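Local coordinates for putative prolyl-tRNA synthetase (Leishmania major, PDB 5XIL), which probably joins L-proline to tRNA(Pro) at the expense of ATP, this piece comprising the catalytic core, the anticodon-binding domain and the zinc-binding C-terminal domain, at residues A191-R196 with Q401-A406; E411-R416 with R429-L434; R416-T421 with L434-G439; F481-E486 with T503-F508. All blocks are in the same frame, centred on the assembly; numbering follows the deposited sequence. Where two conformers were deposited one is given.

How the contacts relate
From the N terminus, contact 1 comes first: it closes a long excursion of the chain by bringing 191-196 of the catalytic core against helix 387-412. That helix then runs into contact 2, where 411-416 pairs with 429-434 across a short connection through helix 423-428. Contact 3 prolongs the same pairing toward the zinc ion; the two cross along the chain and share R416 and L434. Contact 4 closes the last loop, setting 481-486 against strand 504-509, which neighbours strand 432-437. A salt bridge from R416 to E486 ties contact 4 to contacts 2 and 3, and backbone pairing of R196 with F481 ties it back to contact 1.

Contact 1: residues A191-R196 with Q401-A406; sequences AVPVVR and QMYARA
Y403 lies alongside the chain from A191 to P193. The ring edge that includes CD1 meets the backbone carbonyl carbon of A191, while CE1 comes within 3.8 Å of P193 CA by an oblique approach. At the far end of the ring, Y403 OH is 2.7 Å from a water that accepts a bond from V194 N at 3.0 Å, so the phenol is linked to the backbone of V194 through one water. This reach depends on the ring being swung anti to the Y403 backbone N (chi1 176°), which directs it along the loop. Nearer the helix backbone, A191 O receives a CA-H...O contact from Y403 CA at 3.6 Å, and the methyl of A191 packs on Y403 CB at 4.0 Å. One turn further on, A406 CB abuts P193 CD at 3.6 Å. A191, the first residue past helix 168-189, has positive phi, and the chain turns there toward strand 195-198. Around this core, H276 of helix 267-276 touches A191, V192 and M402, V275 touches A406, and V194 turns to Y186 of helix 168-189 and to V214 and T216 of strand 210-218.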
# COMPACT_ATOMS: atom_id res chain seq x y z
N ALA A 191 -3.87 19.76 -3.57
CA ALA A 191 -4.24 21.17 -3.64
C ALA A 191 -4.57 21.59 -5.09
O ALA A 191 -4.31 22.71 -5.54
CB ALA A 191 -3.16 22.06 -3.00
N VAL A 192 -5.11 20.61 -5.84
CA VAL A 192 -5.47 20.84 -7.26
C VAL A 192 -6.98 20.95 -7.35
O VAL A 192 -7.66 20.06 -6.93
CB VAL A 192 -5.00 19.62 -8.12
CG1 VAL A 192 -5.59 19.72 -9.53
CG2 VAL A 192 -3.47 19.53 -8.15
N PRO A 193 -7.50 21.99 -8.01
CA PRO A 193 -8.91 22.08 -8.15
C PRO A 193 -9.40 21.25 -9.34
O PRO A 193 -8.66 21.06 -10.30
CB PRO A 193 -9.14 23.56 -8.41
CG PRO A 193 -7.94 23.99 -9.18
CD PRO A 193 -6.81 23.18 -8.52
N VAL A 194 -10.66 20.87 -9.28
CA VAL A 194 -11.21 20.00 -10.30
C VAL A 194 -12.58 20.50 -10.68
O VAL A 194 -13.26 21.19 -9.86
CB VAL A 194 -11.30 18.53 -9.84
CG1 VAL A 194 -9.96 18.00 -9.45
CG2 VAL A 194 -12.31 18.32 -8.72
N VAL A 195 -13.04 20.07 -11.85
CA VAL A 195 -14.47 20.17 -12.24
C VAL A 195 -15.13 18.79 -12.23
O VAL A 195 -14.80 17.95 -13.04
CB VAL A 195 -14.64 20.85 -13.65
CG1 VAL A 195 -16.11 20.87 -14.07
CG2 VAL A 195 -14.15 22.29 -13.54
N ARG A 196 -16.02 18.53 -11.28
CA ARG A 196 -16.80 17.28 -11.27
C ARG A 196 -17.84 17.39 -12.33
O ARG A 196 -18.58 18.37 -12.37
CB ARG A 196 -17.49 17.12 -9.91
CG ARG A 196 -16.57 17.00 -8.71
CD ARG A 196 -17.32 17.47 -7.47
NE ARG A 196 -16.61 17.27 -6.20
CZ ARG A 196 -15.66 18.03 -5.72
NH1 ARG A 196 -15.23 19.05 -6.40
NH2 ARG A 196 -15.19 17.78 -4.49
N GLN A 401 -3.39 28.09 0.70
CA GLN A 401 -3.02 29.10 -0.23
C GLN A 401 -2.75 28.56 -1.64
O GLN A 401 -3.11 29.16 -2.63
CB GLN A 401 -1.85 29.90 0.34
CG GLN A 401 -2.23 30.67 1.60
CD GLN A 401 -1.14 31.58 2.13
OE1 GLN A 401 -0.54 32.30 1.41
NE2 GLN A 401 -0.95 31.57 3.41
N MET A 402 -2.09 27.42 -1.69
CA MET A 402 -1.78 26.83 -2.99
C MET A 402 -3.07 26.45 -3.70
O MET A 402 -3.16 26.61 -4.95
CB MET A 402 -0.92 25.55 -2.79
CG MET A 402 0.51 25.84 -2.44
SD MET A 402 1.49 24.35 -2.20
CE MET A 402 1.51 23.72 -3.91
N TYR A 403 -4.00 25.89 -2.95
CA TYR A 403 -5.30 25.47 -3.49
C TYR A 403 -6.02 26.71 -4.00
O TYR A 403 -6.54 26.72 -5.13
CB TYR A 403 -6.10 24.69 -2.49
CG TYR A 403 -7.46 24.35 -3.02
CD1 TYR A 403 -7.62 23.33 -3.97
CD2 TYR A 403 -8.57 25.10 -2.68
CE1 TYR A 403 -8.87 23.07 -4.53
CE2 TYR A 403 -9.80 24.90 -3.28
CZ TYR A 403 -9.94 23.83 -4.18
OH TYR A 403 -11.15 23.58 -4.74
N ALA A 404 -6.04 27.75 -3.17
CA ALA A 404 -6.75 28.98 -3.53
C ALA A 404 -6.21 29.64 -4.78
O ALA A 404 -7.01 30.06 -5.65
CB ALA A 404 -6.79 29.98 -2.31
N ARG A 405 -4.89 29.69 -4.93
CA ARG A 405 -4.26 30.31 -6.04
C ARG A 405 -4.60 29.47 -7.33
O ARG A 405 -4.92 30.04 -8.37
CB ARG A 405 -2.76 30.36 -5.85
CG ARG A 405 -1.92 30.74 -7.06
CD ARG A 405 -1.90 32.25 -7.29
NE ARG A 405 -1.20 32.63 -8.53
CZ ARG A 405 -1.42 33.76 -9.21
NH1 ARG A 405 -2.32 34.64 -8.79
NH2 ARG A 405 -0.75 34.02 -10.33
N ALA A 406 -4.49 28.17 -7.23
CA ALA A 406 -4.82 27.28 -8.36
C ALA A 406 -6.28 27.38 -8.72
O ALA A 406 -6.57 27.48 -9.92
CB ALA A 406 -4.44 25.85 -8.05
O HOH W 1 -11.96 22.09 -6.85

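Contact 2: residues E411-R416 with R429-L434; sequences ETHRVR and RKCLIL. With MG (magnesium ion), chain F.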
# COMPACT_ATOMS: atom_id res chain seq x y z
N GLU A 411 -10.64 29.22 -12.41
CA GLU A 411 -11.87 29.92 -12.66
C GLU A 411 -11.69 31.07 -13.63
O GLU A 411 -12.60 31.31 -14.45
CB GLU A 411 -12.50 30.36 -11.36
CG GLU A 411 -13.01 29.19 -10.53
CD GLU A 411 -13.45 29.54 -9.14
OE1 GLU A 411 -13.12 30.64 -8.64
OE2 GLU A 411 -14.10 28.69 -8.53
N THR A 412 -10.53 31.73 -13.58
CA THR A 412 -10.20 32.89 -14.46
C THR A 412 -10.15 32.39 -15.95
O THR A 412 -10.67 33.03 -16.87
CB THR A 412 -8.85 33.49 -13.99
OG1 THR A 412 -9.07 34.19 -12.75
CG2 THR A 412 -8.29 34.45 -15.01
N HIS A 413 -9.64 31.18 -16.13
CA HIS A 413 -9.44 30.61 -17.43
C HIS A 413 -10.63 29.77 -17.93
O HIS A 413 -10.49 29.02 -18.88
CB HIS A 413 -8.17 29.82 -17.43
CG HIS A 413 -6.95 30.66 -17.46
ND1 HIS A 413 -6.47 31.24 -16.32
CD2 HIS A 413 -6.20 31.12 -18.47
CE1 HIS A 413 -5.38 31.90 -16.59
NE2 HIS A 413 -5.21 31.90 -17.89
N ARG A 414 -11.74 29.85 -17.20
CA ARG A 414 -12.96 29.16 -17.58
C ARG A 414 -13.74 30.30 -18.17
O ARG A 414 -14.12 31.23 -17.46
CB ARG A 414 -13.67 28.60 -16.35
CG ARG A 414 -14.84 27.68 -16.67
CD ARG A 414 -14.81 26.43 -15.80
NE ARG A 414 -15.47 26.65 -14.51
CZ ARG A 414 -14.95 26.30 -13.34
NH1 ARG A 414 -13.76 25.72 -13.29
NH2 ARG A 414 -15.62 26.53 -12.22
N VAL A 415 -13.97 30.27 -19.48
CA VAL A 415 -14.61 31.43 -20.08
C VAL A 415 -15.96 31.08 -20.68
O VAL A 415 -16.05 30.17 -21.49
CB VAL A 415 -13.69 32.04 -21.15
CG1 VAL A 415 -14.34 33.23 -21.82
CG2 VAL A 415 -12.31 32.42 -20.52
N ARG A 416 -17.04 31.74 -20.26
CA ARG A 416 -18.38 31.42 -20.80
C ARG A 416 -18.61 32.18 -22.14
O ARG A 416 -18.73 33.40 -22.13
CB ARG A 416 -19.46 31.68 -19.74
CG ARG A 416 -20.56 30.63 -19.73
CD ARG A 416 -21.25 30.51 -18.38
NE ARG A 416 -22.31 31.48 -18.08
CZ ARG A 416 -22.19 32.43 -17.15
NH1 ARG A 416 -21.03 32.55 -16.47
NH2 ARG A 416 -23.20 33.28 -16.89
N ARG A 429 -6.39 31.89 -26.32
CA ARG A 429 -5.99 32.65 -25.15
C ARG A 429 -5.63 31.66 -24.02
O ARG A 429 -5.48 32.06 -22.86
CB ARG A 429 -7.11 33.59 -24.70
CG ARG A 429 -7.02 34.99 -25.29
CD ARG A 429 -7.94 35.95 -24.57
NE ARG A 429 -9.34 35.77 -24.96
CZ ARG A 429 -9.84 36.16 -26.12
NH1 ARG A 429 -9.07 36.76 -27.01
NH2 ARG A 429 -11.13 35.95 -26.39
N LYS A 430 -5.50 30.38 -24.37
CA LYS A 430 -5.19 29.36 -23.43
C LYS A 430 -6.23 29.24 -22.30
O LYS A 430 -5.87 29.06 -21.10
CB LYS A 430 -3.80 29.57 -22.86
CG LYS A 430 -2.74 29.46 -23.97
CD LYS A 430 -1.35 29.59 -23.34
CE LYS A 430 -0.28 29.76 -24.40
NZ LYS A 430 -0.52 31.09 -25.12
N CYS A 431 -7.49 29.33 -22.71
CA CYS A 431 -8.64 29.16 -21.81
C CYS A 431 -9.46 27.92 -22.15
O CYS A 431 -9.43 27.47 -23.32
CB CYS A 431 -9.52 30.37 -21.93
SG CYS A 431 -8.77 31.88 -21.25
N LEU A 432 -10.23 27.43 -21.19
CA LEU A 432 -11.31 26.48 -21.40
C LEU A 432 -12.53 27.28 -21.61
O LEU A 432 -12.59 28.50 -21.28
CB LEU A 432 -11.50 25.54 -20.24
CG LEU A 432 -10.29 24.78 -19.73
CD1 LEU A 432 -10.66 23.79 -18.65
CD2 LEU A 432 -9.57 24.12 -20.87
N ILE A 433 -13.57 26.61 -22.12
CA ILE A 433 -14.78 27.32 -22.51
C ILE A 433 -15.98 26.63 -21.96
O ILE A 433 -16.13 25.41 -22.10
CB ILE A 433 -14.89 27.35 -24.06
CG1 ILE A 433 -13.79 28.25 -24.66
CG2 ILE A 433 -16.28 27.88 -24.47
CD1 ILE A 433 -13.63 28.12 -26.18
N LEU A 434 -16.85 27.38 -21.33
CA LEU A 434 -18.20 26.90 -21.02
C LEU A 434 -19.15 27.51 -22.01
O LEU A 434 -19.20 28.73 -22.16
CB LEU A 434 -18.59 27.37 -19.61
CG LEU A 434 -18.24 26.52 -18.45
CD1 LEU A 434 -18.64 27.31 -17.20
CD2 LEU A 434 -18.99 25.18 -18.52
MG MG F . -3.49 32.01 -18.98
O HOH W 2 -4.73 32.98 -20.51
O HOH W 3 -3.75 29.90 -19.61
O HOH W 4 -3.27 33.92 -18.36
O HOH W 5 -1.92 31.94 -20.04
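H413 to R416 run parallel to C431 to L434, with H413 facing C431 and R416 facing L434; the short strand axes 414-416 and 432-434 approach to 4.4 Å at 37°. Three backbone bonds join them: L432 N to H413 O (2.8 Å), V415 N to L432 O (2.9 Å) and L434 N to V415 O (2.9 Å). On the face of R414, R416, L432 and L434, R414 CG rests on L434 CD1 at 3.9 Å, and the R416 chain passes L434 at CG and CB. On the face of V415 and I433, V415 CG2 also reaches C431 SG at 3.7 Å, with T426 of helix 423-428 beyond. The H413 imidazole stands before the strand with CD2 3.4 Å from K430 O. Its NE2 binds the magnesium ion at 2.0 Å, alongside E219 and four waters, one of which donates to R429 O. The other ring nitrogen, ND1, bonds to T409 O and so fixes the ring's rotation. With NE2 on the metal and ND1 facing a carbonyl, the imidazole is probably neutral, and the magnesium ion ties the end of helix 387-412 to E219 of the catalytic core.

Contact 3: residues R416-T421 with L434-G439; sequences RVTEWT and LAPWCG. With ZN (zinc ion), chain B.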
# COMPACT_ATOMS: atom_id res chain seq x y z
N ARG A 416 -17.04 31.74 -20.26
CA ARG A 416 -18.38 31.42 -20.80
C ARG A 416 -18.61 32.18 -22.14
O ARG A 416 -18.73 33.40 -22.13
CB ARG A 416 -19.46 31.68 -19.74
CG ARG A 416 -20.56 30.63 -19.73
CD ARG A 416 -21.25 30.51 -18.38
NE ARG A 416 -22.31 31.48 -18.08
CZ ARG A 416 -22.19 32.43 -17.15
NH1 ARG A 416 -21.03 32.55 -16.47
NH2 ARG A 416 -23.20 33.28 -16.89
N VAL A 417 -18.71 31.40 -23.25
CA VAL A 417 -18.70 31.81 -24.62
C VAL A 417 -20.10 31.54 -25.19
O VAL A 417 -20.56 30.41 -25.11
CB VAL A 417 -17.66 31.08 -25.45
CG1 VAL A 417 -17.80 31.35 -26.97
CG2 VAL A 417 -16.26 31.46 -25.01
N THR A 418 -20.76 32.54 -25.71
CA THR A 418 -22.06 32.31 -26.37
C THR A 418 -22.10 32.54 -27.86
O THR A 418 -23.13 32.25 -28.47
CB THR A 418 -23.10 33.25 -25.81
OG1 THR A 418 -22.66 34.59 -26.01
CG2 THR A 418 -23.25 33.04 -24.34
N GLU A 419 -21.07 33.15 -28.43
CA GLU A 419 -20.95 33.37 -29.84
C GLU A 419 -19.82 32.55 -30.48
O GLU A 419 -18.65 32.64 -30.07
CB GLU A 419 -20.77 34.88 -30.08
CG GLU A 419 -21.60 35.78 -29.15
CD GLU A 419 -23.12 35.70 -29.33
OE1 GLU A 419 -23.52 35.80 -30.51
OE2 GLU A 419 -23.91 35.56 -28.32
N TRP A 420 -20.12 31.85 -31.59
CA TRP A 420 -19.16 31.03 -32.22
C TRP A 420 -17.87 31.79 -32.53
O TRP A 420 -16.81 31.22 -32.46
CB TRP A 420 -19.71 30.28 -33.47
CG TRP A 420 -18.60 29.57 -34.09
CD1 TRP A 420 -17.87 29.95 -35.17
CD2 TRP A 420 -17.91 28.41 -33.55
NE1 TRP A 420 -16.87 29.09 -35.38
CE2 TRP A 420 -16.85 28.13 -34.40
CE3 TRP A 420 -18.14 27.55 -32.49
CZ2 TRP A 420 -15.96 27.08 -34.17
CZ3 TRP A 420 -17.26 26.52 -32.27
CH2 TRP A 420 -16.20 26.27 -33.13
N THR A 421 -17.96 33.06 -32.92
CA THR A 421 -16.81 33.75 -33.41
C THR A 421 -15.77 33.98 -32.32
O THR A 421 -14.64 34.25 -32.63
CB THR A 421 -17.13 35.13 -34.05
OG1 THR A 421 -18.09 35.83 -33.24
CG2 THR A 421 -17.70 34.99 -35.41
N LEU A 434 -16.85 27.38 -21.33
CA LEU A 434 -18.20 26.90 -21.02
C LEU A 434 -19.15 27.51 -22.01
O LEU A 434 -19.20 28.73 -22.16
CB LEU A 434 -18.59 27.37 -19.61
CG LEU A 434 -18.24 26.52 -18.45
CD1 LEU A 434 -18.64 27.31 -17.20
CD2 LEU A 434 -18.99 25.18 -18.52
N ALA A 435 -19.84 26.67 -22.75
CA ALA A 435 -20.69 27.13 -23.83
C ALA A 435 -22.04 26.39 -23.78
O ALA A 435 -22.12 25.25 -23.26
CB ALA A 435 -20.01 26.84 -25.17
N PRO A 436 -23.10 27.01 -24.34
CA PRO A 436 -24.45 26.42 -24.38
C PRO A 436 -24.44 25.34 -25.40
O PRO A 436 -23.84 25.50 -26.47
CB PRO A 436 -25.36 27.55 -24.86
CG PRO A 436 -24.56 28.81 -24.64
CD PRO A 436 -23.11 28.43 -24.76
N TRP A 437 -25.10 24.22 -25.09
CA TRP A 437 -25.10 23.05 -26.01
C TRP A 437 -26.51 22.43 -26.00
O TRP A 437 -27.16 22.43 -24.96
CB TRP A 437 -24.11 22.03 -25.50
CG TRP A 437 -23.96 20.78 -26.30
CD1 TRP A 437 -23.94 20.66 -27.67
CD2 TRP A 437 -23.83 19.47 -25.79
NE1 TRP A 437 -23.77 19.33 -28.04
CE2 TRP A 437 -23.71 18.58 -26.90
CE3 TRP A 437 -23.85 18.93 -24.52
CZ2 TRP A 437 -23.53 17.23 -26.76
CZ3 TRP A 437 -23.66 17.61 -24.39
CH2 TRP A 437 -23.52 16.75 -25.49
N CYS A 438 -27.05 22.01 -27.16
CA CYS A 438 -28.41 21.41 -27.15
C CYS A 438 -28.39 19.97 -26.69
O CYS A 438 -29.43 19.39 -26.34
CB CYS A 438 -29.06 21.49 -28.56
SG CYS A 438 -28.18 20.55 -29.80
N GLY A 439 -27.21 19.37 -26.71
CA GLY A 439 -27.03 18.01 -26.30
C GLY A 439 -26.86 17.03 -27.43
O GLY A 439 -26.65 15.84 -27.19
ZN ZN B . -26.88 21.84 -31.22
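L434 O is gripped from segment 416-421 by two neighbouring groups: V417 N bonds to it at 2.9 Å, and the CA-H of R416, already part of the preceding strand pairing, approaches it too. This is the last hydrogen bond of the parallel pairing. One residue on, V417 O points at P436, which has no N-H to continue it. The oxygen instead lies 3.2 Å from P436 CD and 3.5 Å from A435 CA, the latter a CA-H...O contact, and it is buried with no hydrogen-bond partner in the model. The two chains then diverge, with T418 only brushing the proline ring by its CG2.

Beyond the fork, each chain serves its own site. T418 OG1 donates to E419 OE2 at 2.8 Å, on the anti side of the carboxylate and 16° out of its plane. That bond may steady E419, which together with E492 binds a second magnesium ion in a structure of this protein, though that ion is not bound to this chain here. T418 N is held in turn by E422. On the other branch, W437 is covered on one face by G439 CA, 3.4 Å above the ring plane and over its centre, and W437 NE1 bonds to A440 O. C438, between W437 and G439 in sequence, sends SG into the position flanked by backbone N and carbonyl carbon (chi1 63°), where it binds the zinc ion at 2.3 Å. C443 and C493 bind the same ion, so strand 432-437 runs directly into the zinc site that characterises the C-terminal domain of this prolyl-tRNA synthetase type.

Contact 4: residues F481-E486 with T503-F508; sequences FEQPEE and TTWVLF
W505 is held on one face by P484 and at its edge by Q483 and E486. P484 CG sits over the five-membered ring, 3.7 Å from its centroid and 11° off the normal, a CH-pi contact in which the proline crosses the indole obliquely. Q483 uses its amide to clasp the backbone of W505. Its OE1 takes W505 N at 2.9 Å on a lone pair in the carbonyl plane, and its NE2 gives to W505 O at 3.1 Å, the acceptor lying in the amide plane. A bend at chi2 (-83°) folds the side chain back to bring both ends of the amide to one residue, and a further bond of NE2 to P480 O fixes which way the amide faces. The indole N-H is used as well: W505 NE1 bonds to E486 O at 2.7 Å, tilted from the ring plane. The E486 side chain extends across the benzene end, where OE2 comes within 3.6 Å of W505 CZ2 with the carboxylate turned 46° from the ring plane. E486 OE2 forms a salt bridge with R416 NH2, whose guanidinium lies on the same face of W505 as P484 in a cation-pi contact, while E486 OE1 bonds to H491. The loop thus packs over the start of strand 504-509 in the zinc-binding C-terminal domain, where W505 follows a classic beta bulge, T503 and T504 both opposite W437.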
# COMPACT_ATOMS: atom_id res chain seq x y z
N PHE A 481 -21.40 19.31 -13.05
CA PHE A 481 -22.53 19.16 -12.17
C PHE A 481 -22.92 20.53 -11.62
O PHE A 481 -24.08 20.79 -11.43
CB PHE A 481 -22.21 18.19 -11.02
CG PHE A 481 -21.97 16.76 -11.45
CD1 PHE A 481 -22.76 16.19 -12.41
CD2 PHE A 481 -21.05 15.97 -10.83
CE1 PHE A 481 -22.57 14.90 -12.84
CE2 PHE A 481 -20.86 14.65 -11.23
CZ PHE A 481 -21.61 14.12 -12.25
N GLU A 482 -21.95 21.42 -11.42
CA GLU A 482 -22.22 22.78 -10.97
C GLU A 482 -22.38 23.63 -12.21
O GLU A 482 -21.38 23.96 -12.83
CB GLU A 482 -21.05 23.29 -10.11
CG GLU A 482 -21.24 24.71 -9.55
CD GLU A 482 -20.31 25.00 -8.37
OE1 GLU A 482 -19.08 24.87 -8.50
OE2 GLU A 482 -20.85 25.32 -7.29
N GLN A 483 -23.62 23.93 -12.60
CA GLN A 483 -23.92 24.75 -13.75
C GLN A 483 -24.02 26.23 -13.38
O GLN A 483 -24.34 26.55 -12.27
CB GLN A 483 -25.26 24.32 -14.35
CG GLN A 483 -25.25 22.97 -14.98
CD GLN A 483 -24.72 22.98 -16.37
OE1 GLN A 483 -25.24 23.68 -17.22
NE2 GLN A 483 -23.70 22.17 -16.64
N PRO A 484 -23.68 27.12 -14.30
CA PRO A 484 -23.91 28.57 -14.13
C PRO A 484 -25.32 28.90 -13.70
O PRO A 484 -26.26 28.21 -14.07
CB PRO A 484 -23.74 29.11 -15.55
CG PRO A 484 -22.86 28.14 -16.22
CD PRO A 484 -23.16 26.79 -15.64
N GLU A 485 -25.50 29.99 -12.96
CA GLU A 485 -26.84 30.56 -12.76
C GLU A 485 -27.48 30.94 -14.08
O GLU A 485 -28.66 30.65 -14.29
CB GLU A 485 -26.76 31.79 -11.86
CG GLU A 485 -26.48 31.41 -10.42
CD GLU A 485 -27.75 31.20 -9.62
OE1 GLU A 485 -28.70 30.52 -10.13
OE2 GLU A 485 -27.80 31.75 -8.48
N GLU A 486 -26.74 31.58 -14.99
CA GLU A 486 -27.33 31.95 -16.29
C GLU A 486 -27.92 30.71 -17.00
O GLU A 486 -27.16 29.75 -17.33
CB GLU A 486 -26.29 32.59 -17.19
CG GLU A 486 -26.83 33.16 -18.49
CD GLU A 486 -25.78 33.77 -19.36
OE1 GLU A 486 -26.16 34.43 -20.34
OE2 GLU A 486 -24.57 33.57 -19.08
N THR A 503 -29.72 23.19 -23.96
CA THR A 503 -30.25 22.61 -22.75
C THR A 503 -29.30 22.55 -21.58
O THR A 503 -29.73 22.29 -20.46
CB THR A 503 -30.74 21.16 -23.02
OG1 THR A 503 -29.64 20.36 -23.49
CG2 THR A 503 -31.81 21.20 -24.14
N THR A 504 -28.01 22.75 -21.82
CA THR A 504 -27.07 22.73 -20.67
C THR A 504 -25.88 23.60 -21.07
O THR A 504 -25.74 23.93 -22.24
CB THR A 504 -26.65 21.28 -20.40
OG1 THR A 504 -25.85 21.18 -19.22
CG2 THR A 504 -25.92 20.69 -21.56
N TRP A 505 -24.98 23.90 -20.12
CA TRP A 505 -23.65 24.40 -20.46
C TRP A 505 -22.72 23.23 -20.45
O TRP A 505 -22.88 22.36 -19.63
CB TRP A 505 -23.19 25.42 -19.43
CG TRP A 505 -24.02 26.67 -19.41
CD1 TRP A 505 -25.17 26.89 -18.72
CD2 TRP A 505 -23.72 27.90 -20.07
NE1 TRP A 505 -25.61 28.17 -18.91
CE2 TRP A 505 -24.75 28.82 -19.73
CE3 TRP A 505 -22.72 28.30 -20.92
CZ2 TRP A 505 -24.78 30.13 -20.20
CZ3 TRP A 505 -22.75 29.57 -21.42
CH2 TRP A 505 -23.79 30.50 -21.04
N VAL A 506 -21.75 23.18 -21.33
CA VAL A 506 -20.77 22.08 -21.29
C VAL A 506 -19.39 22.74 -21.36
O VAL A 506 -19.26 23.85 -21.89
CB VAL A 506 -20.98 21.08 -22.45
CG1 VAL A 506 -20.81 21.72 -23.78
CG2 VAL A 506 -20.04 19.85 -22.41
N LEU A 507 -18.42 22.11 -20.74
CA LEU A 507 -17.04 22.55 -20.76
C LEU A 507 -16.29 21.94 -21.90
O LEU A 507 -16.22 20.69 -21.99
CB LEU A 507 -16.43 22.17 -19.40
CG LEU A 507 -15.01 22.56 -19.15
CD1 LEU A 507 -14.90 24.06 -19.01
CD2 LEU A 507 -14.56 21.84 -17.87
N PHE A 508 -15.74 22.82 -22.76
CA PHE A 508 -14.95 22.47 -23.93
C PHE A 508 -13.50 22.93 -23.72
O PHE A 508 -13.25 23.88 -22.97
CB PHE A 508 -15.37 23.20 -25.13
CG PHE A 508 -16.70 22.79 -25.72
CD1 PHE A 508 -16.76 21.81 -26.68
CD2 PHE A 508 -17.81 23.49 -25.43
CE1 PHE A 508 -17.99 21.49 -27.30
CE2 PHE A 508 -19.03 23.19 -26.04
CZ PHE A 508 -19.11 22.20 -26.95